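Local structure of hypothetical protein TM0486 (Thermotoga maritima, 1VK8) at residues C[20-25]-C[83-88]. The protein binds thiamin and appears to take part in the response of the cell to oxidative conditions. Numbering follows the deposited sequence.
Sequences IKVVPA and FVLQLD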
loop_
_atom_site.group_PDB
_atom_site.type_symbol
_atom_site.label_atom_id
_atom_site.label_comp_id
_atom_site.label_asym_id
_atom_site.label_seq_id
_atom_site.Cartn_x
_atom_site.Cartn_y
_atom_site.Cartn_z
ATOM N N ILE C 20 6.932 -7.106 0.531
ATOM C CA ILE C 20 5.833 -8.011 0.760
ATOM C C ILE C 20 5.345 -7.774 2.182
ATOM O O ILE C 20 6.142 -7.765 3.135
ATOM C CB ILE C 20 6.315 -9.464 0.613
ATOM C CG1 ILE C 20 6.851 -9.717 -0.784
ATOM C CG2 ILE C 20 5.204 -10.461 0.955
ATOM C CD1 ILE C 20 7.577 -11.017 -0.914
ATOM N N LYS C 21 4.033 -7.608 2.322
ATOM C CA LYS C 21 3.393 -7.452 3.622
ATOM C C LYS C 21 2.253 -8.441 3.725
ATOM O O LYS C 21 1.418 -8.538 2.832
ATOM C CB LYS C 21 2.862 -6.032 3.816
ATOM C CG LYS C 21 2.257 -5.747 5.160
ATOM C CD LYS C 21 1.623 -4.373 5.236
ATOM C CE LYS C 21 1.298 -3.971 6.653
ATOM N NZ LYS C 21 2.493 -3.368 7.350
ATOM N N VAL C 22 2.238 -9.190 4.825
ATOM C CA VAL C 22 1.147 -10.110 5.118
ATOM C C VAL C 22 0.429 -9.588 6.341
ATOM O O VAL C 22 1.049 -9.304 7.359
ATOM C CB VAL C 22 1.631 -11.546 5.332
ATOM C CG1 VAL C 22 0.453 -12.466 5.604
ATOM C CG2 VAL C 22 2.454 -12.041 4.114
ATOM N N VAL C 23 -0.883 -9.426 6.224
ATOM C CA VAL C 23 -1.725 -9.018 7.346
ATOM C C VAL C 23 -2.844 -10.050 7.523
ATOM O O VAL C 23 -3.869 -9.982 6.847
ATOM C CB VAL C 23 -2.334 -7.610 7.157
ATOM C CG1 VAL C 23 -2.959 -7.146 8.497
ATOM C CG2 VAL C 23 -1.288 -6.621 6.625
ATOM N N PRO C 24 -2.659 -11.004 8.430
ATOM C CA PRO C 24 -3.644 -12.066 8.642
ATOM C C PRO C 24 -4.852 -11.646 9.453
ATOM O O PRO C 24 -4.737 -10.852 10.370
ATOM C CB PRO C 24 -2.848 -13.130 9.416
ATOM C CG PRO C 24 -1.804 -12.394 10.084
ATOM C CD PRO C 24 -1.497 -11.173 9.315
ATOM N N ALA C 25 -6.002 -12.208 9.120
ATOM C CA ALA C 25 -7.237 -11.930 9.855
ATOM C C ALA C 25 -7.301 -12.939 10.970
ATOM O O ALA C 25 -8.010 -13.920 10.891
ATOM C CB ALA C 25 -8.481 -12.015 8.940
ATOM N N PHE C 83 -6.243 -13.572 4.779
ATOM C CA PHE C 83 -5.170 -12.617 4.953
ATOM C C PHE C 83 -5.103 -11.662 3.799
ATOM O O PHE C 83 -5.525 -11.982 2.684
ATOM C CB PHE C 83 -3.794 -13.288 5.154
ATOM C CG PHE C 83 -3.397 -14.232 4.070
ATOM C CD1 PHE C 83 -3.733 -15.573 4.141
ATOM C CD2 PHE C 83 -2.658 -13.795 2.986
ATOM C CE1 PHE C 83 -3.338 -16.457 3.140
ATOM C CE2 PHE C 83 -2.298 -14.651 1.972
ATOM C CZ PHE C 83 -2.616 -15.995 2.053
ATOM N N VAL C 84 -4.608 -10.473 4.085
ATOM C CA VAL C 84 -4.225 -9.529 3.073
ATOM C C VAL C 84 -2.750 -9.765 2.759
ATOM O O VAL C 84 -1.918 -9.932 3.657
ATOM C CB VAL C 84 -4.431 -8.071 3.553
ATOM C CG1 VAL C 84 -3.797 -7.071 2.586
ATOM C CG2 VAL C 84 -5.908 -7.789 3.779
ATOM N N LEU C 85 -2.438 -9.793 1.475
ATOM C CA LEU C 85 -1.083 -9.909 0.987
ATOM C C LEU C 85 -0.828 -8.746 0.019
ATOM O O LEU C 85 -1.512 -8.599 -0.998
ATOM C CB LEU C 85 -0.909 -11.245 0.292
ATOM C CG LEU C 85 0.424 -11.503 -0.406
ATOM C CD1 LEU C 85 1.595 -11.555 0.556
ATOM C CD2 LEU C 85 0.338 -12.790 -1.223
ATOM N N GLN C 86 0.149 -7.918 0.348
ATOM C CA GLN C 86 0.453 -6.720 -0.412
ATOM C C GLN C 86 1.856 -6.785 -0.952
ATOM O O GLN C 86 2.792 -7.160 -0.232
ATOM C CB GLN C 86 0.254 -5.463 0.434
ATOM C CG GLN C 86 -1.194 -5.264 0.841
ATOM C CD GLN C 86 -1.413 -4.067 1.727
ATOM O OE1 GLN C 86 -0.485 -3.618 2.379
ATOM N NE2 GLN C 86 -2.640 -3.575 1.781
ATOM N N LEU C 87 1.985 -6.488 -2.242
ATOM C CA LEU C 87 3.270 -6.383 -2.928
ATOM C C LEU C 87 3.464 -4.955 -3.432
ATOM O O LEU C 87 2.564 -4.366 -4.056
ATOM C CB LEU C 87 3.310 -7.299 -4.136
ATOM C CG LEU C 87 2.969 -8.780 -3.993
ATOM C CD1 LEU C 87 3.318 -9.460 -5.309
ATOM C CD2 LEU C 87 3.678 -9.433 -2.861
ATOM N N ASP C 88 4.652 -4.406 -3.187
ATOM C CA ASP C 88 5.030 -3.084 -3.681
ATOM C C ASP C 88 6.294 -3.298 -4.511
ATOM O O ASP C 88 7.400 -3.506 -3.990
ATOM C CB ASP C 88 5.201 -2.148 -2.466
ATOM C CG ASP C 88 5.847 -0.815 -2.793
ATOM O OD1 ASP C 88 5.669 -0.359 -3.919
ATOM O OD2 ASP C 88 6.500 -0.124 -1.951
#
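The carbonyl O of Val84 takes the N-H of Val23 at 2.8 Å between N and O, an almost straight bond (174° at the hydrogen), and Val22 CA adds a weaker C-H contact to the same oxygen. Val84 N answers to Val23 O, but from well above that carbonyl's plane; in the other hydrogen-bonded pair, Lys21 and Gln86 exchange both backbone bonds. On the helix-covered face, Leu85 reaches across with CD1, 3.7 Å from Val22 CG2 and 3.8 Å from Ile20 CG2. Ile20 turns its other branch, CG1, alongside Leu87 CD2 (3.8 Å). Strands 16-24 and 82-92 run antiparallel in a ferredoxin-like sheet of order 2-3-1-4; helix 62-76 packs on both leucines, helix 31-43 on Ile20, and both on Val22. Strand 82-92 is an edge strand within the chain, yet the sheet continues into a strand of the second subunit. The opposite face carries Lys21 and Gln86 side by side, Lys21 CD lying 3.6 Å from Gln86 OE1. Lys21 stays extended as far as CE, then bends at its last torsion (chi4 84°), which turns NZ aside; NZ hydrogen-bonds Ser54 O and salt-bridges Asp88 of the fourth subunit, while Gln86 OE1 accepts from Gln86 NE2 of the third.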